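Putative transcriptional regulator, LysR family (Vibrio parahaemolyticus, PDB 3OXN) probably acts as a DNA-binding transcription factor of the LysR family; this chain is its substrate-binding (effector) domain. Local coordinates at residues 104-107 with 111-114; 99-104 with 114-119; 34-39 with 220-225. All blocks are in the same frame, centred on the assembly; numbering follows the deposited sequence.

Interaction 1 of 3, residues 104-107 with 111-114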
# COMPACT_ATOMS: atom_id res chain seq x y z
N ALA A 104 2.93 -8.05 -25.92
CA ALA A 104 2.02 -8.90 -25.14
C ALA A 104 1.98 -10.34 -25.65
O ALA A 104 2.00 -11.29 -24.85
CB ALA A 104 0.62 -8.31 -25.12
N ASN A 105 1.94 -10.49 -26.98
CA ASN A 105 1.79 -11.80 -27.60
C ASN A 105 3.07 -12.36 -28.20
O ASN A 105 3.03 -13.26 -29.04
CB ASN A 105 0.67 -11.79 -28.64
CG ASN A 105 -0.65 -11.30 -28.08
OD1 ASN A 105 -1.07 -11.69 -26.98
ND2 ASN A 105 -1.32 -10.44 -28.84
N GLN A 106 4.21 -11.84 -27.78
CA GLN A 106 5.47 -12.39 -28.22
C GLN A 106 6.34 -12.57 -27.00
O GLN A 106 5.98 -12.13 -25.91
CB GLN A 106 6.15 -11.48 -29.25
CG GLN A 106 6.90 -10.30 -28.68
CD GLN A 106 7.38 -9.34 -29.78
OE1 GLN A 106 8.56 -8.99 -29.84
NE2 GLN A 106 6.46 -8.94 -30.67
N GLU A 107 7.46 -13.26 -27.13
CA GLU A 107 8.35 -13.35 -25.99
C GLU A 107 9.10 -12.05 -25.92
O GLU A 107 9.47 -11.48 -26.95
CB GLU A 107 9.33 -14.52 -26.09
CG GLU A 107 10.11 -14.70 -24.78
CD GLU A 107 11.39 -15.50 -24.94
OE1 GLU A 107 11.90 -16.01 -23.90
OE2 GLU A 107 11.89 -15.63 -26.09
N ASP A 111 16.52 -6.94 -25.27
CA ASP A 111 16.40 -5.71 -26.03
C ASP A 111 15.01 -5.13 -25.89
O ASP A 111 14.87 -3.96 -25.60
CB ASP A 111 16.73 -5.88 -27.51
CG ASP A 111 16.43 -4.61 -28.31
OD1 ASP A 111 16.91 -3.52 -27.91
OD2 ASP A 111 15.70 -4.69 -29.33
N ASP A 112 13.97 -5.93 -26.09
CA ASP A 112 12.61 -5.40 -26.00
C ASP A 112 12.39 -4.75 -24.64
O ASP A 112 11.85 -3.65 -24.54
CB ASP A 112 11.57 -6.50 -26.21
CG ASP A 112 11.82 -7.32 -27.46
OD1 ASP A 112 12.82 -8.08 -27.50
OD2 ASP A 112 11.01 -7.19 -28.40
N TYR A 113 12.82 -5.45 -23.59
CA TYR A 113 12.71 -4.93 -22.24
C TYR A 113 13.33 -3.53 -22.17
O TYR A 113 12.68 -2.56 -21.74
CB TYR A 113 13.41 -5.90 -21.27
CG TYR A 113 13.22 -5.62 -19.80
CD1 TYR A 113 14.22 -5.03 -19.06
CD2 TYR A 113 12.04 -5.96 -19.16
CE1 TYR A 113 14.06 -4.78 -17.72
CE2 TYR A 113 11.85 -5.71 -17.82
CZ TYR A 113 12.87 -5.12 -17.10
OH TYR A 113 12.69 -4.85 -15.75
N LEU A 114 14.57 -3.41 -22.63
CA LEU A 114 15.33 -2.17 -22.57
C LEU A 114 14.85 -1.02 -23.48
O LEU A 114 15.37 0.09 -23.39
CB LEU A 114 16.82 -2.44 -22.83
CG LEU A 114 17.69 -2.74 -21.60
CD1 LEU A 114 16.91 -3.42 -20.50
CD2 LEU A 114 18.89 -3.58 -22.00
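The carboxylate of Asp112 has one weak hydrogen bond, to OD1 from the backbone N of Ser109, and a polar neighbour in Gln106, whose side-chain amide lies near OD2. Asp112 OD2 is 3.4 Å from the atom modelled as Gln106 OE1. The Gln106 amide is probably turned over in the model; with the group turned back, this approach may be a hydrogen bond. The two side chains reach toward each other from opposite directions, and the amide and carboxylate planes stand 76° apart. Gln106 gets there by placing CG between its own N and carbonyl carbon (chi1 81°) and then running out extended. Asp112 is in the first turn of helix 110-114, and accepting the N-H of a residue three places earlier, just ahead of that helix, recalls one half of a capping box. The N-terminal turn would probably stabilise the negative charge. In the fold, this meeting bridges the excursion that leaves strand 93-98 and returns through the short helix to strand 117-120, in one α/β lobe of the LysR substrate-binding domain. It is a slight surface contact, burying 57 Å² in all. Asp112 also rests on Leu103. On the inner side of the helix, Tyr113 bonds through its OH to Thr165 OG1 and meets the ring of His118 edge-to-face. At the end of the helix, Ser115 OG hydrogen-bonds to the carbonyl oxygen of Asp111.

Interaction 2 of 3, residues 99-104 with 114-119; sequences KQHPLA and LSHPHA
Over one face of the His116 imidazole sits CE1 of His101, 3.5 Å from His116 CE1, and Leu103 CD1 reaches the same ring obliquely at 3.6 Å from His116 NE2. The two imidazoles meet obliquely, planes inclined at 46° and centroids 4.8 Å apart. At the edge of the His101 ring, and practically in its plane, lies the backbone N of Leu103, which donates to His101 ND1 at 3.0 Å. With CG anti to its own N (chi1 -173°), His101 sends its ring toward the 114-119 segment, and the Leu103 bond helps fix how that ring is rotated. Its other nitrogen, NE2, makes a weak hydrogen bond to the carbonyl oxygen of Pro161. Together these two partners are consistent with a neutral ring carrying its proton on NE2. From His101 the backbone folds into a β-turn, closed by Ala104 N bonding to His101 O at 3.1 Å; its central residues, Pro102 and Leu103, have type I geometry. Thus the turn delivers both groups that meet His116. Both histidines also touch Ile163, at the beginning of strand 163-167. That strand lies between 117-120, which runs parallel to it, and 93-98, which runs against it, so the histidine pair spans the end of a central strand. A single strand opposing four others is characteristic of a lobe of the type 2 periplasmic-binding-protein fold, to which LysR substrate-binding domains belong.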
# COMPACT_ATOMS: atom_id res chain seq x y z
N LYS A 99 -2.78 -6.10 -22.10
CA LYS A 99 -3.08 -7.11 -23.10
C LYS A 99 -2.92 -6.51 -24.50
O LYS A 99 -2.74 -7.24 -25.47
CB LYS A 99 -4.48 -7.68 -22.90
CG LYS A 99 -4.50 -9.20 -22.83
CD LYS A 99 -3.65 -9.81 -23.96
CE LYS A 99 -3.81 -11.35 -24.04
NZ LYS A 99 -2.91 -12.00 -25.08
N GLN A 100 -2.96 -5.18 -24.59
CA GLN A 100 -2.74 -4.47 -25.85
C GLN A 100 -1.37 -3.80 -25.87
O GLN A 100 -1.18 -2.78 -26.51
CB GLN A 100 -3.82 -3.40 -26.09
CG GLN A 100 -5.25 -3.89 -25.98
CD GLN A 100 -5.80 -3.74 -24.58
OE1 GLN A 100 -5.97 -2.62 -24.09
NE2 GLN A 100 -6.07 -4.86 -23.92
N HIS A 101 -0.42 -4.37 -25.14
CA HIS A 101 0.95 -3.91 -25.24
C HIS A 101 1.52 -4.60 -26.47
O HIS A 101 1.12 -5.72 -26.78
CB HIS A 101 1.73 -4.31 -24.00
CG HIS A 101 3.11 -3.74 -23.96
ND1 HIS A 101 4.11 -4.13 -24.81
CD2 HIS A 101 3.65 -2.80 -23.15
CE1 HIS A 101 5.21 -3.46 -24.54
NE2 HIS A 101 4.96 -2.65 -23.53
N PRO A 102 2.41 -3.91 -27.19
CA PRO A 102 3.02 -4.55 -28.36
C PRO A 102 3.61 -5.95 -28.08
O PRO A 102 3.31 -6.90 -28.81
CB PRO A 102 4.12 -3.55 -28.76
CG PRO A 102 3.55 -2.22 -28.35
CD PRO A 102 2.70 -2.47 -27.13
N LEU A 103 4.42 -6.07 -27.02
CA LEU A 103 5.11 -7.33 -26.74
C LEU A 103 4.22 -8.36 -26.05
O LEU A 103 4.72 -9.39 -25.61
CB LEU A 103 6.34 -7.09 -25.86
CG LEU A 103 7.24 -5.94 -26.28
CD1 LEU A 103 8.23 -5.60 -25.18
CD2 LEU A 103 7.97 -6.33 -27.57
N ALA A 104 2.93 -8.05 -25.92
CA ALA A 104 2.02 -8.90 -25.14
C ALA A 104 1.98 -10.34 -25.65
O ALA A 104 2.00 -11.29 -24.85
CB ALA A 104 0.62 -8.31 -25.12
N LEU A 114 14.57 -3.41 -22.63
CA LEU A 114 15.33 -2.17 -22.57
C LEU A 114 14.85 -1.02 -23.48
O LEU A 114 15.37 0.09 -23.39
CB LEU A 114 16.82 -2.44 -22.83
CG LEU A 114 17.69 -2.74 -21.60
CD1 LEU A 114 16.91 -3.42 -20.50
CD2 LEU A 114 18.89 -3.58 -22.00
N SER A 115 13.85 -1.28 -24.33
CA SER A 115 13.36 -0.26 -25.25
C SER A 115 12.05 0.37 -24.81
O SER A 115 11.48 1.17 -25.54
CB SER A 115 13.11 -0.84 -26.65
OG SER A 115 13.80 -2.05 -26.85
N HIS A 116 11.54 -0.03 -23.66
CA HIS A 116 10.19 0.40 -23.26
C HIS A 116 10.19 1.10 -21.91
O HIS A 116 11.09 0.87 -21.09
CB HIS A 116 9.25 -0.81 -23.23
CG HIS A 116 8.83 -1.31 -24.58
ND1 HIS A 116 7.65 -0.92 -25.18
CD2 HIS A 116 9.43 -2.17 -25.43
CE1 HIS A 116 7.55 -1.52 -26.35
NE2 HIS A 116 8.61 -2.28 -26.53
N PRO A 117 9.17 1.96 -21.67
CA PRO A 117 9.03 2.66 -20.39
C PRO A 117 8.75 1.63 -19.31
O PRO A 117 7.96 0.71 -19.54
CB PRO A 117 7.77 3.51 -20.59
CG PRO A 117 7.34 3.31 -22.00
CD PRO A 117 7.98 2.10 -22.52
N HIS A 118 9.38 1.77 -18.16
CA HIS A 118 9.24 0.80 -17.09
C HIS A 118 8.48 1.39 -15.92
O HIS A 118 8.76 2.52 -15.51
CB HIS A 118 10.62 0.32 -16.61
CG HIS A 118 11.31 -0.63 -17.55
ND1 HIS A 118 11.76 -0.25 -18.80
CD2 HIS A 118 11.65 -1.93 -17.40
CE1 HIS A 118 12.33 -1.29 -19.38
NE2 HIS A 118 12.29 -2.32 -18.56
N ALA A 119 7.52 0.63 -15.39
CA ALA A 119 6.84 0.99 -14.14
C ALA A 119 7.16 -0.02 -13.05
O ALA A 119 6.83 -1.20 -13.18
CB ALA A 119 5.34 1.07 -14.37

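Interaction 3 of 3, residues 34-39 with 220-225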
# COMPACT_ATOMS: atom_id res chain seq x y z
N LEU A 34 0.02 -12.10 3.56
CA LEU A 34 -0.91 -12.05 4.66
C LEU A 34 -2.37 -12.24 4.26
O LEU A 34 -3.08 -13.01 4.90
CB LEU A 34 -0.68 -10.78 5.49
CG LEU A 34 0.64 -10.96 6.26
CD1 LEU A 34 1.48 -9.71 6.28
CD2 LEU A 34 0.37 -11.48 7.66
N PRO A 35 -2.83 -11.56 3.20
CA PRO A 35 -4.20 -11.87 2.79
C PRO A 35 -4.39 -13.39 2.73
O PRO A 35 -5.37 -13.94 3.23
CB PRO A 35 -4.28 -11.26 1.39
CG PRO A 35 -3.33 -10.11 1.43
CD PRO A 35 -2.22 -10.50 2.38
N PHE A 36 -3.41 -14.06 2.12
CA PHE A 36 -3.40 -15.50 2.06
C PHE A 36 -3.44 -16.12 3.47
O PHE A 36 -4.25 -17.01 3.75
CB PHE A 36 -2.15 -15.95 1.30
CG PHE A 36 -2.11 -17.42 1.02
CD1 PHE A 36 -2.52 -17.92 -0.21
CD2 PHE A 36 -1.66 -18.31 1.98
CE1 PHE A 36 -2.47 -19.28 -0.48
CE2 PHE A 36 -1.61 -19.67 1.72
CZ PHE A 36 -2.02 -20.15 0.49
N ALA A 37 -2.58 -15.63 4.35
CA ALA A 37 -2.41 -16.24 5.67
C ALA A 37 -3.45 -15.80 6.70
O ALA A 37 -3.48 -16.31 7.81
CB ALA A 37 -1.00 -15.96 6.20
N LEU A 38 -4.31 -14.85 6.34
CA LEU A 38 -5.24 -14.29 7.33
C LEU A 38 -6.48 -15.16 7.63
O LEU A 38 -6.95 -15.18 8.76
CB LEU A 38 -5.65 -12.85 6.96
CG LEU A 38 -4.76 -11.71 7.48
CD1 LEU A 38 -5.04 -10.43 6.76
CD2 LEU A 38 -4.93 -11.50 8.97
N PRO A 39 -7.01 -15.87 6.63
CA PRO A 39 -8.23 -16.63 6.95
C PRO A 39 -7.99 -17.74 7.97
O PRO A 39 -8.81 -17.91 8.88
CB PRO A 39 -8.63 -17.20 5.59
CG PRO A 39 -8.07 -16.23 4.60
CD PRO A 39 -6.77 -15.79 5.18
N SER A 220 4.79 -21.28 4.14
CA SER A 220 5.16 -22.61 3.69
C SER A 220 4.07 -23.05 2.73
O SER A 220 4.33 -23.36 1.57
CB SER A 220 5.27 -23.58 4.87
OG SER A 220 6.53 -24.23 4.89
N ARG A 221 2.83 -23.03 3.23
CA ARG A 221 1.67 -23.42 2.44
C ARG A 221 1.62 -22.68 1.11
O ARG A 221 1.21 -23.23 0.09
CB ARG A 221 0.40 -23.16 3.24
CG ARG A 221 -0.59 -24.31 3.25
CD ARG A 221 -1.93 -23.88 3.85
NE ARG A 221 -2.84 -23.20 2.91
CZ ARG A 221 -2.80 -23.31 1.57
NH1 ARG A 221 -3.67 -22.64 0.83
NH2 ARG A 221 -1.90 -24.08 0.97
N LEU A 222 2.04 -21.42 1.13
CA LEU A 222 1.94 -20.55 -0.05
C LEU A 222 2.95 -20.98 -1.11
O LEU A 222 2.62 -21.05 -2.30
CB LEU A 222 2.15 -19.08 0.34
CG LEU A 222 1.87 -17.98 -0.69
CD1 LEU A 222 0.44 -18.06 -1.14
CD2 LEU A 222 2.17 -16.60 -0.14
N ILE A 223 4.16 -21.27 -0.67
CA ILE A 223 5.19 -21.78 -1.57
C ILE A 223 4.65 -23.03 -2.26
O ILE A 223 4.54 -23.06 -3.49
CB ILE A 223 6.51 -22.08 -0.80
CG1 ILE A 223 7.10 -20.78 -0.23
CG2 ILE A 223 7.52 -22.76 -1.71
CD1 ILE A 223 8.04 -20.98 0.98
N ALA A 224 4.28 -24.04 -1.49
CA ALA A 224 3.69 -25.26 -2.04
C ALA A 224 2.77 -24.93 -3.21
O ALA A 224 3.18 -24.96 -4.36
CB ALA A 224 2.93 -26.03 -0.96
N LYS A 225 1.51 -24.64 -2.88
CA LYS A 225 0.52 -24.16 -3.82
C LYS A 225 1.17 -23.53 -5.05
O LYS A 225 0.95 -23.98 -6.18
CB LYS A 225 -0.40 -23.16 -3.12
CG LYS A 225 -1.07 -22.15 -4.02
CD LYS A 225 -2.55 -22.44 -4.23
CE LYS A 225 -3.26 -21.21 -4.82
NZ LYS A 225 -2.92 -19.94 -4.09
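Phe36 and Leu222 form the apolar, close-packed part of this helix crossing, with Leu222 CD1 over one face of the phenyl ring, although the exact spacing is doubtful at this resolution. Placing CG anti to the backbone N (chi1 -173°) carries the Phe36 ring out of its own helix and against the other, where it accounts for 131 of the 215 Å² buried. The charged side is more exposed. The partly exposed Arg221 turns a face of its guanidinium to the ring's far corner, the two planes 47° apart. Lys225, exposed, is the loose part: NZ alone touches the ring edge, 3.7 Å from Phe36 CE1. Around these segments the helix axes approach to 10.5 Å at an angle of 115°. Helix 28-44 is the connection of a β-α-β crossover from strand 20-25 to the parallel strand 49-54, and here the C-terminal helix 206-227 packs across it. Leu34 and Leu38 turn inward onto Phe52 and Phe50 of strand 49-54. Leu38 also touches Ala152 of the second subunit, where Pro35 and Pro39 pack on Ala155, so the same helix serves both the lobe and the dimer. Arg221 has a long, weak ion pair with Glu218, while Arg40 brings a like charge close.

Interactions 1 and 2 are neighbours, their centres 7 Å apart, and share Ala104 and Leu114. Along the chain they tie the same excursion: the loop after strand 93-98 meets helix 110-114 in the first and the approach to strand 117-120 in the second, and a hydrogen bond from Lys99 NZ to Asn105 OD1 also links them. Interaction 3 lies about 31 Å from each, measured between centres, in the other lobe, whose sheet contains strands 20-25 and 49-54. Its helices come from near the two ends of the modelled chain, so both other contacts fall between them in sequence. One lobe thus has local contacts within a single connection, the other a long-range contact beside the second subunit.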